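PDB 3SQR: laccase from Botrytis aclada, which oxidises phenols such as hydroquinones with molecular oxygen, which it reduces to water at its copper sites, and probably takes part in lignin degradation. Local coordinates for residues A[283-288]-A[298-303]; A[263-268]-A[313-318]; A[278-283]-A[324-329]; A[291-296]-A[496-501]. All coordinates share one frame; numbering follows the deposited sequence.

Contact 1 of 4, residues A[283-288]-A[298-303]. With MAN (alpha-D-mannopyranose), chain L.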
loop_
_atom_site.group_PDB
_atom_site.type_symbol
_atom_site.label_atom_id
_atom_site.label_comp_id
_atom_site.label_asym_id
_atom_site.label_seq_id
_atom_site.Cartn_x
_atom_site.Cartn_y
_atom_site.Cartn_z
ATOM N N HIS A 283 -1.071 25.145 -7.697
ATOM C CA HIS A 283 0.146 24.466 -8.113
ATOM C C HIS A 283 -0.214 23.274 -9.002
ATOM O O HIS A 283 -1.314 22.744 -8.965
ATOM C CB HIS A 283 0.975 24.044 -6.880
ATOM C CG HIS A 283 1.589 25.182 -6.117
ATOM N ND1 HIS A 283 0.859 26.046 -5.322
ATOM C CD2 HIS A 283 2.874 25.585 -6.023
ATOM C CE1 HIS A 283 1.687 26.918 -4.771
ATOM N NE2 HIS A 283 2.914 26.652 -5.170
ATOM N N THR A 284 0.714 22.982 -9.886
ATOM C CA THR A 284 0.615 21.903 -10.821
ATOM C C THR A 284 1.503 20.772 -10.291
ATOM O O THR A 284 2.612 20.956 -9.772
ATOM C CB THR A 284 1.110 22.335 -12.204
ATOM O OG1 THR A 284 0.232 23.388 -12.676
ATOM C CG2 THR A 284 1.019 21.198 -13.174
ATOM N N LEU A 285 0.948 19.608 -10.391
ATOM C CA LEU A 285 1.702 18.418 -10.051
ATOM C C LEU A 285 2.243 17.803 -11.319
ATOM O O LEU A 285 1.463 17.514 -12.213
ATOM C CB LEU A 285 0.790 17.427 -9.346
ATOM C CG LEU A 285 -0.084 17.904 -8.183
ATOM C CD1 LEU A 285 -0.949 16.708 -7.702
ATOM C CD2 LEU A 285 0.685 18.474 -6.996
ATOM N N THR A 286 3.536 17.563 -11.385
ATOM C CA THR A 286 4.114 16.764 -12.447
ATOM C C THR A 286 4.334 15.340 -11.901
ATOM O O THR A 286 5.194 15.117 -11.076
ATOM C CB THR A 286 5.389 17.311 -12.931
ATOM O OG1 THR A 286 5.134 18.603 -13.514
ATOM C CG2 THR A 286 5.964 16.423 -14.022
ATOM N N VAL A 287 3.516 14.440 -12.379
ATOM C CA VAL A 287 3.506 13.069 -11.892
ATOM C C VAL A 287 4.661 12.306 -12.571
ATOM O O VAL A 287 4.724 12.221 -13.807
ATOM C CB VAL A 287 2.199 12.417 -12.143
ATOM C CG1 VAL A 287 2.119 11.024 -11.311
ATOM C CG2 VAL A 287 0.989 13.262 -11.782
ATOM N N ILE A 288 5.560 11.764 -11.767
ATOM C CA ILE A 288 6.751 11.095 -12.277
ATOM C C ILE A 288 6.901 9.627 -11.949
ATOM O O ILE A 288 7.797 8.991 -12.457
ATOM C CB ILE A 288 8.038 11.830 -11.926
ATOM C CG1 ILE A 288 8.302 11.978 -10.425
ATOM C CG2 ILE A 288 8.013 13.290 -12.556
ATOM C CD1 ILE A 288 9.762 12.052 -10.120
ATOM N N TYR A 298 3.584 13.615 -16.587
ATOM C CA TYR A 298 2.415 14.322 -17.016
ATOM C C TYR A 298 1.988 15.280 -15.920
ATOM O O TYR A 298 2.338 15.133 -14.729
ATOM C CB TYR A 298 1.290 13.403 -17.446
ATOM C CG TYR A 298 0.497 12.765 -16.302
ATOM C CD1 TYR A 298 0.950 11.614 -15.700
ATOM C CD2 TYR A 298 -0.683 13.323 -15.862
ATOM C CE1 TYR A 298 0.226 11.018 -14.692
ATOM C CE2 TYR A 298 -1.429 12.729 -14.839
ATOM C CZ TYR A 298 -0.942 11.539 -14.286
ATOM O OH TYR A 298 -1.618 10.903 -13.290
ATOM N N THR A 299 1.298 16.334 -16.334
ATOM C CA THR A 299 0.874 17.342 -15.378
ATOM C C THR A 299 -0.604 17.201 -15.095
ATOM O O THR A 299 -1.424 16.825 -15.942
ATOM C CB THR A 299 1.212 18.766 -15.875
ATOM O OG1 THR A 299 0.679 18.936 -17.185
ATOM C CG2 THR A 299 2.687 18.986 -15.895
ATOM N N THR A 300 -0.951 17.468 -13.848
ATOM C CA THR A 300 -2.301 17.365 -13.409
ATOM C C THR A 300 -2.493 18.351 -12.265
ATOM O O THR A 300 -1.549 18.641 -11.538
ATOM C CB THR A 300 -2.659 15.899 -12.980
ATOM O OG1 THR A 300 -4.055 15.841 -12.776
ATOM C CG2 THR A 300 -1.857 15.488 -11.666
ATOM N N ASP A 301 -3.708 18.858 -12.114
ATOM C CA ASP A 301 -4.046 19.720 -10.978
ATOM C C ASP A 301 -4.452 18.949 -9.733
ATOM O O ASP A 301 -4.398 19.490 -8.617
ATOM C CB ASP A 301 -5.223 20.651 -11.345
ATOM C CG ASP A 301 -4.832 21.714 -12.345
ATOM O OD1 ASP A 301 -3.702 22.257 -12.252
ATOM O OD2 ASP A 301 -5.683 21.988 -13.219
ATOM N N THR A 302 -4.936 17.737 -9.945
ATOM C CA THR A 302 -5.375 16.893 -8.831
ATOM C C THR A 302 -4.936 15.476 -9.136
ATOM O O THR A 302 -4.656 15.144 -10.281
ATOM C CB THR A 302 -6.861 16.946 -8.551
ATOM O OG1 THR A 302 -7.550 16.119 -9.465
ATOM C CG2 THR A 302 -7.413 18.372 -8.623
ATOM N N LEU A 303 -4.884 14.631 -8.117
ATOM C CA LEU A 303 -4.262 13.298 -8.319
ATOM C C LEU A 303 -5.050 12.281 -7.480
ATOM O O LEU A 303 -5.033 12.335 -6.210
ATOM C CB LEU A 303 -2.821 13.397 -7.869
ATOM C CG LEU A 303 -1.887 12.191 -8.006
ATOM C CD1 LEU A 303 -2.013 11.547 -9.362
ATOM C CD2 LEU A 303 -0.455 12.565 -7.695
HETATM C C1 MAN L . -3.076 11.898 -18.210
HETATM C C2 MAN L . -4.121 12.969 -17.923
HETATM C C3 MAN L . -5.432 12.677 -18.639
HETATM C C4 MAN L . -5.166 12.476 -20.132
HETATM C C5 MAN L . -4.116 11.371 -20.309
HETATM C C6 MAN L . -3.760 11.195 -21.792
HETATM O O2 MAN L . -3.566 14.224 -18.296
HETATM O O3 MAN L . -6.374 13.709 -18.335
HETATM O O4 MAN L . -6.348 12.063 -20.751
HETATM O O5 MAN L . -2.919 11.697 -19.609
HETATM O O6 MAN L . -3.190 12.431 -22.240
HETATM O O HOH W 1 -2.080 20.519 -7.388
#

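Contact 2 of 4, residues A[263-268]-A[313-318]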
loop_
_atom_site.group_PDB
_atom_site.type_symbol
_atom_site.label_atom_id
_atom_site.label_comp_id
_atom_site.label_asym_id
_atom_site.label_seq_id
_atom_site.Cartn_x
_atom_site.Cartn_y
_atom_site.Cartn_z
ATOM N N TYR A 263 10.370 20.552 -6.047
ATOM C CA TYR A 263 10.250 19.628 -4.919
ATOM C C TYR A 263 9.641 18.323 -5.397
ATOM O O TYR A 263 8.674 18.300 -6.102
ATOM C CB TYR A 263 9.351 20.166 -3.849
ATOM C CG TYR A 263 9.921 21.391 -3.225
ATOM C CD1 TYR A 263 10.802 21.293 -2.190
ATOM C CD2 TYR A 263 9.549 22.665 -3.671
ATOM C CE1 TYR A 263 11.385 22.378 -1.615
ATOM C CE2 TYR A 263 10.107 23.779 -3.066
ATOM C CZ TYR A 263 11.008 23.643 -2.052
ATOM O OH TYR A 263 11.586 24.744 -1.405
ATOM N N ARG A 264 10.253 17.231 -4.970
ATOM C CA ARG A 264 9.659 15.902 -5.097
ATOM C C ARG A 264 8.876 15.583 -3.811
ATOM O O ARG A 264 9.366 15.697 -2.688
ATOM C CB ARG A 264 10.770 14.879 -5.303
ATOM C CG ARG A 264 10.241 13.467 -5.356
ATOM C CD ARG A 264 11.376 12.545 -5.615
ATOM N NE ARG A 264 10.893 11.230 -5.995
ATOM C CZ ARG A 264 11.674 10.336 -6.592
ATOM N NH1 ARG A 264 12.941 10.614 -6.920
ATOM N NH2 ARG A 264 11.175 9.152 -6.880
ATOM N N LEU A 265 7.609 15.321 -3.998
ATOM C CA LEU A 265 6.679 14.897 -2.910
ATOM C C LEU A 265 6.290 13.470 -3.210
ATOM O O LEU A 265 5.948 13.130 -4.317
ATOM C CB LEU A 265 5.405 15.714 -2.929
ATOM C CG LEU A 265 5.474 17.178 -2.465
ATOM C CD1 LEU A 265 6.594 18.000 -3.099
ATOM C CD2 LEU A 265 4.054 17.803 -2.606
ATOM N N ARG A 266 6.204 12.674 -2.160
ATOM C CA ARG A 266 5.968 11.230 -2.348
ATOM C C ARG A 266 4.690 10.917 -1.630
ATOM O O ARG A 266 4.661 10.907 -0.421
ATOM C CB ARG A 266 7.151 10.463 -1.801
ATOM C CG ARG A 266 8.512 10.833 -2.406
ATOM C CD ARG A 266 9.581 10.111 -1.662
ATOM N NE ARG A 266 10.921 10.297 -2.146
ATOM C CZ ARG A 266 11.577 9.469 -2.961
ATOM N NH1 ARG A 266 10.984 8.412 -3.461
ATOM N NH2 ARG A 266 12.832 9.732 -3.306
ATOM N N LEU A 267 3.636 10.747 -2.406
ATOM C CA LEU A 267 2.307 10.680 -1.901
ATOM C C LEU A 267 1.914 9.238 -1.718
ATOM O O LEU A 267 2.064 8.435 -2.631
ATOM C CB LEU A 267 1.344 11.358 -2.838
ATOM C CG LEU A 267 1.750 12.822 -3.163
ATOM C CD1 LEU A 267 0.906 13.377 -4.327
ATOM C CD2 LEU A 267 1.655 13.682 -1.907
ATOM N N ILE A 268 1.387 8.943 -0.541
ATOM C CA ILE A 268 0.886 7.590 -0.200
ATOM C C ILE A 268 -0.426 7.654 0.483
ATOM O O ILE A 268 -0.562 8.313 1.510
ATOM C CB ILE A 268 1.853 6.776 0.657
ATOM C CG1 ILE A 268 3.305 6.995 0.218
ATOM C CG2 ILE A 268 1.407 5.204 0.670
ATOM C CD1 ILE A 268 4.277 6.089 0.893
ATOM N N VAL A 313 5.428 13.047 -7.315
ATOM C CA VAL A 313 5.196 14.273 -8.107
ATOM C C VAL A 313 6.266 15.304 -7.837
ATOM O O VAL A 313 6.834 15.417 -6.788
ATOM C CB VAL A 313 3.786 14.855 -7.806
ATOM C CG1 VAL A 313 2.700 13.790 -8.026
ATOM C CG2 VAL A 313 3.747 15.385 -6.318
ATOM N N ILE A 314 6.502 16.125 -8.858
ATOM C CA ILE A 314 7.427 17.207 -8.730
ATOM C C ILE A 314 6.550 18.454 -8.779
ATOM O O ILE A 314 5.668 18.554 -9.637
ATOM C CB ILE A 314 8.405 17.287 -9.887
ATOM C CG1 ILE A 314 9.312 16.069 -9.920
ATOM C CG2 ILE A 314 9.334 18.553 -9.724
ATOM C CD1 ILE A 314 10.007 15.738 -8.663
ATOM N N VAL A 315 6.777 19.323 -7.804
ATOM C CA VAL A 315 5.984 20.563 -7.724
ATOM C C VAL A 315 7.027 21.688 -7.743
ATOM O O VAL A 315 7.937 21.728 -6.894
ATOM C CB VAL A 315 5.139 20.679 -6.505
ATOM C CG1 VAL A 315 4.274 21.971 -6.655
ATOM C CG2 VAL A 315 4.205 19.500 -6.379
ATOM N N GLU A 316 6.853 22.591 -8.702
ATOM C CA GLU A 316 7.670 23.804 -8.765
ATOM C C GLU A 316 6.941 24.922 -8.035
ATOM O O GLU A 316 5.728 25.131 -8.242
ATOM C CB GLU A 316 8.005 24.163 -10.220
ATOM C CG GLU A 316 8.827 25.402 -10.304
ATOM C CD GLU A 316 9.299 25.637 -11.715
ATOM O OE1 GLU A 316 8.496 25.381 -12.633
ATOM O OE2 GLU A 316 10.476 26.058 -11.879
ATOM N N ALA A 317 7.684 25.522 -7.111
ATOM C CA ALA A 317 7.210 26.535 -6.213
ATOM C C ALA A 317 7.276 27.864 -7.038
ATOM O O ALA A 317 8.069 28.730 -6.733
ATOM C CB ALA A 317 8.095 26.615 -5.000
ATOM N N ASN A 318 6.411 27.952 -8.021
ATOM C CA ASN A 318 6.377 29.095 -8.955
ATOM C C ASN A 318 5.122 29.966 -8.766
ATOM O O ASN A 318 4.711 30.665 -9.702
ATOM C CB ASN A 318 6.432 28.601 -10.419
ATOM C CG ASN A 318 5.302 27.643 -10.797
ATOM O OD1 ASN A 318 4.428 27.276 -9.989
ATOM N ND2 ASN A 318 5.318 27.222 -12.059
#

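Contact 3 of 4, residues A[278-283]-A[324-329]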
loop_
_atom_site.group_PDB
_atom_site.type_symbol
_atom_site.label_atom_id
_atom_site.label_comp_id
_atom_site.label_asym_id
_atom_site.label_seq_id
_atom_site.Cartn_x
_atom_site.Cartn_y
_atom_site.Cartn_z
ATOM N N PHE A 278 -5.508 14.275 -4.333
ATOM C CA PHE A 278 -4.604 15.216 -3.784
ATOM C C PHE A 278 -4.410 16.421 -4.710
ATOM O O PHE A 278 -4.246 16.244 -5.933
ATOM C CB PHE A 278 -3.244 14.508 -3.539
ATOM C CG PHE A 278 -2.220 15.367 -2.932
ATOM C CD1 PHE A 278 -2.133 15.547 -1.571
ATOM C CD2 PHE A 278 -1.297 16.037 -3.737
ATOM C CE1 PHE A 278 -1.163 16.363 -1.029
ATOM C CE2 PHE A 278 -0.273 16.838 -3.167
ATOM C CZ PHE A 278 -0.237 17.008 -1.828
ATOM N N ALA A 279 -4.319 17.601 -4.094
ATOM C CA ALA A 279 -4.154 18.845 -4.883
ATOM C C ALA A 279 -3.479 19.843 -3.983
ATOM O O ALA A 279 -3.596 19.754 -2.752
ATOM C CB ALA A 279 -5.532 19.341 -5.380
ATOM N N ILE A 280 -2.746 20.766 -4.589
ATOM C CA ILE A 280 -2.146 21.897 -3.876
ATOM C C ILE A 280 -2.672 23.106 -4.646
ATOM O O ILE A 280 -2.402 23.234 -5.828
ATOM C CB ILE A 280 -0.628 21.876 -3.899
ATOM C CG1 ILE A 280 -0.102 20.569 -3.279
ATOM C CG2 ILE A 280 -0.037 23.117 -3.187
ATOM C CD1 ILE A 280 1.432 20.432 -3.395
ATOM N N ASP A 281 -3.466 23.918 -4.004
ATOM C CA ASP A 281 -4.070 25.051 -4.693
ATOM C C ASP A 281 -3.020 25.862 -5.426
ATOM O O ASP A 281 -1.948 26.172 -4.908
ATOM C CB ASP A 281 -4.765 25.977 -3.706
ATOM C CG ASP A 281 -5.960 25.371 -3.059
ATOM O OD1 ASP A 281 -6.368 24.216 -3.378
ATOM O OD2 ASP A 281 -6.518 26.075 -2.189
ATOM N N ASN A 282 -3.374 26.210 -6.657
ATOM C CA ASN A 282 -2.588 27.052 -7.531
ATOM C C ASN A 282 -1.233 26.467 -7.896
ATOM O O ASN A 282 -0.377 27.168 -8.386
ATOM C CB ASN A 282 -2.437 28.442 -6.933
ATOM C CG ASN A 282 -2.122 29.482 -7.977
ATOM O OD1 ASN A 282 -1.195 30.249 -7.789
ATOM N ND2 ASN A 282 -2.883 29.493 -9.102
ATOM N N HIS A 283 -1.071 25.145 -7.697
ATOM C CA HIS A 283 0.146 24.466 -8.113
ATOM C C HIS A 283 -0.214 23.274 -9.002
ATOM O O HIS A 283 -1.314 22.744 -8.965
ATOM C CB HIS A 283 0.975 24.044 -6.880
ATOM C CG HIS A 283 1.589 25.182 -6.117
ATOM N ND1 HIS A 283 0.859 26.046 -5.322
ATOM C CD2 HIS A 283 2.874 25.585 -6.023
ATOM C CE1 HIS A 283 1.687 26.918 -4.771
ATOM N NE2 HIS A 283 2.914 26.652 -5.170
ATOM N N TYR A 324 -1.118 28.265 0.847
ATOM C CA TYR A 324 -2.040 27.622 -0.055
ATOM C C TYR A 324 -2.549 26.378 0.649
ATOM O O TYR A 324 -1.788 25.728 1.440
ATOM C CB TYR A 324 -1.346 27.224 -1.366
ATOM C CG TYR A 324 -0.902 28.390 -2.172
ATOM C CD1 TYR A 324 0.301 28.957 -1.958
ATOM C CD2 TYR A 324 -1.748 28.945 -3.142
ATOM C CE1 TYR A 324 0.701 30.093 -2.725
ATOM C CE2 TYR A 324 -1.366 30.077 -3.903
ATOM C CZ TYR A 324 -0.140 30.619 -3.686
ATOM O OH TYR A 324 0.274 31.715 -4.411
ATOM N N TRP A 325 -3.821 26.092 0.422
ATOM C CA TRP A 325 -4.368 24.858 0.950
ATOM C C TRP A 325 -3.786 23.658 0.214
ATOM O O TRP A 325 -3.686 23.636 -1.035
ATOM C CB TRP A 325 -5.864 24.795 0.797
ATOM C CG TRP A 325 -6.558 25.576 1.793
ATOM C CD1 TRP A 325 -7.319 26.672 1.566
ATOM C CD2 TRP A 325 -6.551 25.346 3.215
ATOM N NE1 TRP A 325 -7.828 27.138 2.767
ATOM C CE2 TRP A 325 -7.348 26.360 3.799
ATOM C CE3 TRP A 325 -5.952 24.381 4.043
ATOM C CZ2 TRP A 325 -7.551 26.458 5.208
ATOM C CZ3 TRP A 325 -6.140 24.461 5.425
ATOM C CH2 TRP A 325 -6.949 25.503 6.000
ATOM N N ILE A 326 -3.462 22.634 1.001
ATOM C CA ILE A 326 -3.107 21.295 0.448
ATOM C C ILE A 326 -4.336 20.473 0.695
ATOM O O ILE A 326 -4.808 20.355 1.823
ATOM C CB ILE A 326 -1.834 20.652 1.048
ATOM C CG1 ILE A 326 -0.566 21.554 0.878
ATOM C CG2 ILE A 326 -1.621 19.202 0.436
ATOM C CD1 ILE A 326 0.620 21.098 1.775
ATOM N N ARG A 327 -4.918 19.954 -0.383
ATOM C CA ARG A 327 -6.212 19.324 -0.313
ATOM C C ARG A 327 -6.088 17.827 -0.478
ATOM O O ARG A 327 -5.612 17.373 -1.507
ATOM C CB ARG A 327 -7.124 19.894 -1.411
ATOM C CG ARG A 327 -7.402 21.375 -1.117
ATOM C CD ARG A 327 -8.477 21.927 -1.913
ATOM N NE ARG A 327 -8.452 23.382 -1.790
ATOM C CZ ARG A 327 -9.215 24.110 -0.965
ATOM N NH1 ARG A 327 -10.085 23.551 -0.124
ATOM N NH2 ARG A 327 -9.081 25.437 -0.974
ATOM N N GLY A 328 -6.472 17.072 0.527
ATOM C CA GLY A 328 -6.595 15.632 0.295
ATOM C C GLY A 328 -7.765 15.306 -0.615
ATOM O O GLY A 328 -7.788 14.277 -1.253
ATOM N N ASN A 329 -8.788 16.170 -0.611
ATOM C CA ASN A 329 -10.054 15.874 -1.314
ATOM C C ASN A 329 -10.505 14.472 -1.057
ATOM O O ASN A 329 -10.665 13.655 -1.971
ATOM C CB ASN A 329 -9.918 16.115 -2.798
ATOM C CG ASN A 329 -9.809 17.567 -3.147
ATOM O OD1 ASN A 329 -10.648 18.385 -2.719
ATOM N ND2 ASN A 329 -8.897 17.888 -4.018
#

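Contact 4 of 4, residues A[291-296]-A[496-501]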
loop_
_atom_site.group_PDB
_atom_site.type_symbol
_atom_site.label_atom_id
_atom_site.label_comp_id
_atom_site.label_asym_id
_atom_site.label_seq_id
_atom_site.Cartn_x
_atom_site.Cartn_y
_atom_site.Cartn_z
ATOM N N ASP A 291 3.354 4.073 -7.918
ATOM C CA ASP A 291 3.922 3.041 -7.087
ATOM C C ASP A 291 5.442 2.992 -7.249
ATOM O O ASP A 291 6.056 4.006 -7.015
ATOM C CB ASP A 291 3.196 1.728 -7.422
ATOM C CG ASP A 291 1.686 1.823 -7.148
ATOM O OD1 ASP A 291 1.209 2.848 -6.590
ATOM O OD2 ASP A 291 0.961 0.840 -7.490
ATOM N N LEU A 292 6.063 1.834 -7.582
ATOM C CA LEU A 292 7.519 1.747 -7.759
ATOM C C LEU A 292 7.937 1.677 -9.223
ATOM O O LEU A 292 8.993 1.145 -9.552
ATOM C CB LEU A 292 8.128 0.597 -6.951
ATOM C CG LEU A 292 8.076 0.790 -5.430
ATOM C CD1 LEU A 292 8.063 -0.628 -4.683
ATOM C CD2 LEU A 292 9.250 1.577 -4.964
ATOM N N VAL A 293 7.155 2.371 -10.040
ATOM C CA VAL A 293 7.430 2.427 -11.500
ATOM C C VAL A 293 7.429 3.871 -11.974
ATOM O O VAL A 293 6.389 4.558 -12.001
ATOM C CB VAL A 293 6.371 1.673 -12.213
ATOM C CG1 VAL A 293 6.572 1.685 -13.759
ATOM C CG2 VAL A 293 6.276 0.177 -11.706
ATOM N N PRO A 294 8.593 4.323 -12.404
ATOM C CA PRO A 294 8.691 5.625 -13.016
ATOM C C PRO A 294 7.884 5.715 -14.307
ATOM O O PRO A 294 7.843 4.785 -15.092
ATOM C CB PRO A 294 10.200 5.733 -13.267
ATOM C CG PRO A 294 10.807 4.908 -12.258
ATOM C CD PRO A 294 9.937 3.740 -12.243
ATOM N N ILE A 295 7.199 6.848 -14.497
ATOM C CA ILE A 295 6.340 7.034 -15.650
ATOM C C ILE A 295 6.814 8.263 -16.414
ATOM O O ILE A 295 7.526 9.082 -15.897
ATOM C CB ILE A 295 4.835 7.197 -15.292
ATOM C CG1 ILE A 295 4.577 8.413 -14.418
ATOM C CG2 ILE A 295 4.298 5.898 -14.531
ATOM C CD1 ILE A 295 3.055 8.815 -14.303
ATOM N N VAL A 296 6.435 8.303 -17.677
ATOM C CA VAL A 296 6.615 9.525 -18.470
ATOM C C VAL A 296 5.876 10.641 -17.758
ATOM O O VAL A 296 4.683 10.527 -17.532
ATOM C CB VAL A 296 6.065 9.291 -19.871
ATOM C CG1 VAL A 296 6.209 10.617 -20.743
ATOM C CG2 VAL A 296 6.815 8.175 -20.450
ATOM N N PRO A 496 1.217 -0.966 -21.120
ATOM C CA PRO A 496 0.120 -0.405 -20.352
ATOM C C PRO A 496 0.626 0.081 -18.980
ATOM O O PRO A 496 1.786 -0.091 -18.660
ATOM C CB PRO A 496 -0.805 -1.571 -20.188
ATOM C CG PRO A 496 0.118 -2.726 -20.141
ATOM C CD PRO A 496 1.186 -2.428 -21.092
ATOM N N PRO A 497 -0.221 0.780 -18.220
ATOM C CA PRO A 497 0.261 1.120 -16.874
ATOM C C PRO A 497 0.778 -0.095 -16.118
ATOM O O PRO A 497 0.334 -1.220 -16.306
ATOM C CB PRO A 497 -0.966 1.707 -16.177
ATOM C CG PRO A 497 -1.930 2.041 -17.329
ATOM C CD PRO A 497 -1.624 1.095 -18.412
ATOM N N ARG A 498 1.729 0.154 -15.239
ATOM C CA ARG A 498 2.400 -0.928 -14.540
ATOM C C ARG A 498 2.686 -0.421 -13.152
ATOM O O ARG A 498 3.272 0.652 -12.986
ATOM C CB ARG A 498 3.699 -1.297 -15.276
ATOM C CG ARG A 498 4.465 -2.498 -14.745
ATOM C CD ARG A 498 5.607 -2.863 -15.677
ATOM N NE ARG A 498 6.756 -1.987 -15.600
ATOM C CZ ARG A 498 7.235 -1.228 -16.594
ATOM N NH1 ARG A 498 6.622 -1.192 -17.739
ATOM N NH2 ARG A 498 8.318 -0.510 -16.437
ATOM N N ARG A 499 2.223 -1.197 -12.163
ATOM C CA ARG A 499 2.266 -0.768 -10.813
ATOM C C ARG A 499 1.888 -1.938 -9.917
ATOM O O ARG A 499 1.859 -3.097 -10.359
ATOM C CB ARG A 499 1.332 0.440 -10.617
ATOM C CG ARG A 499 -0.178 0.112 -10.675
ATOM C CD ARG A 499 -1.087 1.354 -10.583
ATOM N NE ARG A 499 -0.675 2.240 -9.482
ATOM C CZ ARG A 499 -0.982 3.533 -9.394
ATOM N NH1 ARG A 499 -1.652 4.141 -10.351
ATOM N NH2 ARG A 499 -0.502 4.245 -8.382
ATOM N N ASP A 500 1.655 -1.695 -8.633
ATOM C CA ASP A 500 1.248 -2.827 -7.755
ATOM C C ASP A 500 -0.068 -2.716 -7.003
ATOM O O ASP A 500 -0.549 -3.694 -6.436
ATOM C CB ASP A 500 2.408 -3.155 -6.763
ATOM C CG ASP A 500 2.757 -2.005 -5.846
ATOM O OD1 ASP A 500 1.876 -1.646 -5.042
ATOM O OD2 ASP A 500 3.911 -1.475 -5.963
ATOM N N VAL A 501 -0.717 -1.549 -7.102
ATOM C CA VAL A 501 -2.087 -1.383 -6.572
ATOM C C VAL A 501 -2.924 -0.697 -7.646
ATOM O O VAL A 501 -2.537 0.332 -8.202
ATOM C CB VAL A 501 -2.168 -0.559 -5.270
ATOM C CG1 VAL A 501 -3.598 -0.360 -4.876
ATOM C CG2 VAL A 501 -1.426 -1.206 -4.144
HETATM O O HOH W 2 5.148 -0.779 -8.196
#

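Contact 1 of 4, residues A[283-288]-A[298-303]
Leu285 and Thr300 exchange both backbone bonds, Leu285 N to Thr300 O and Thr300 N to Leu285 O, each 2.9 Å long. At the next hydrogen-bonded pair Val287 N gives Tyr298 O a tight 2.7 Å bond, but the return bond from Tyr298 N to Val287 O, at 3.3 Å, is weak. The carbonyls of Leu285 and Tyr298 also take CA-H contacts, from Thr299 and Thr286. Where the strands part, a water lies 2.8 Å from both His283 O and Asp301 O. Thr300 OG1, anti to the backbone N (chi1 -170°), donates to Thr302 O at 2.7 Å, and its CG2 meets a methyl of Val287. That same methyl, Val287 CG2, lies over one face of Tyr298, 3.9 Å from the ring centroid, while a mannose approaches the ring obliquely. Tyr298 OH is taken up by Glu371 and Thr302 OG1 by Glu277. This is a beta hairpin of strands 285-290 and 293-300 at the edge of a cupredoxin sheet.

Contact 2 of 4, residues A[263-268]-A[313-318]
Tyr263 pairs with Val315 and Leu265 with Val313 as antiparallel strands in one sheet of the second cupredoxin domain, the beta-sandwich unit from which laccases are built. The backbone supplies four hydrogen bonds. Tyr263 N donates to Val315 O and Val315 N returns the bond to Tyr263 O at 2.7 Å; Leu265 and Val313 do the same, with Val313 N to Leu265 O almost straight (176°). Between these pairs, Ile314 CA and Arg264 CA make CA-H contacts to the carbonyls of Tyr263 and Val313.

Apolar packing fills the face that carries Leu265, Leu267, Val313 and Val315, which looks onto Phe278, Ile280 and Leu303 of the other sheet. Val313 puts CG2 between its backbone N and carbonyl carbon, 3.8 Å from Leu265 CB, and Leu267 crosses it at about a right angle with CD1 close to both methyls. Further along, Tyr263 presents its ring edge to Ala317, CE2 to CB 4.0 Å, while the ring stacks with Phe257 and its OH bonds to Val258 N.

On the reverse face Ile314 folds back, bringing CD1 to 3.6 Å from Arg264 CB. Beyond it lie two salt bridges, Arg264 with Asp312 and Arg266 with Asp196, and the two guanidinium groups overlap, Arg266 NH2 lying 3.5 Å above the plane of the Arg264 guanidinium, over its centre.

Contact 3 of 4, residues A[278-283]-A[324-329]
Asp281 turns CG away from its carbonyl carbon (chi1 -67°), and Arg327, extended from CG to NE, runs out to meet it. They close a side-on, two-pronged salt bridge beside an antiparallel strand pair of the cupredoxin sandwich. Arg327 NE reaches Asp281 OD1 at 2.7 Å and Arg327 NH2 reaches Asp281 OD2 at 2.9 Å, each on a syn lone pair, with the two flat groups only 21° from coplanar. Ser359 OG is a further partner of OD2, and Trp325 CB lies over the rim of one guanidinium face. Ala279 and Arg327 share two backbone bonds, and Asp281 N adds another to Trp325 O at 3.0 Å. On the opposite side of the strands Phe278 CE1 presses on Ile326 CG2 at 3.2 Å, a tight contact. From Ile280 to His283 the chain makes a type II beta turn, closed by His283 N to Ile280 O. His283 ND1 donates to Asp281 O in the ring plane, NE2 bonds to Tyr349, and the imidazole stands edge-on to Tyr324, CE1 lying 3.7 Å above that ring.

Contact 4 of 4, residues A[291-296]-A[496-501]
Asp291 reaches from its loop to the backbone N-H groups of Asp500 and Val501 and the Arg499 guanidinium. Asp291 CB lies 3.6 Å from Asp500 OD2. Arg499 grips the carboxylate side-on in a salt bridge, NH2 to OD1 and NE to OD2, from above its plane, the two planes 65° apart. Asp291 OD1 lies 2.8 Å from Arg499 NH2 in a nearly straight bond (173°) and also takes Arg310 N. Asp291 OD2 is 2.9 Å from each of Arg499 NE, Asp500 N, on the anti lone pair, and Val501 N, nearly along the C-O axis. Asp500 OD1 sits 3.6 Å from Asp291 OD2, and Asp500 OD2 forms a salt bridge with Arg310. A water bridges Leu292 N and Asp500 OD2. Val293 CG1 lies over one face of the Arg498 guanidinium, whose NH2 bonds to Leu380 O. Asp500 also bonds His126, a copper ligand, while Val501 packs on His466. The contact joins the turn between strands 285-290 and 293-300 to edge strands 498-499 and 501-504 of the third domain, beside strand 463-467.

How the contacts relate
Coming from the N terminus, the chain first meets these contacts at 263-268, the first half of contact 2, and then opens contact 3 at 278-283. Contact 1 follows and closes first, after a short hairpin, so it lies within the spans of both contact 2 and contact 3. Those two cross, since 313-318 comes back before 324-329. Contact 4 starts inside the hairpin at 291-296 and closes some 200 residues later, crossing all three. Contacts 1 and 2 share one sheet through neighbouring strands 285-290 and 310-316; contact 3 belongs to the facing sheet, and the two sheets meet through their apolar faces. Contact 4 ties this second domain to the third.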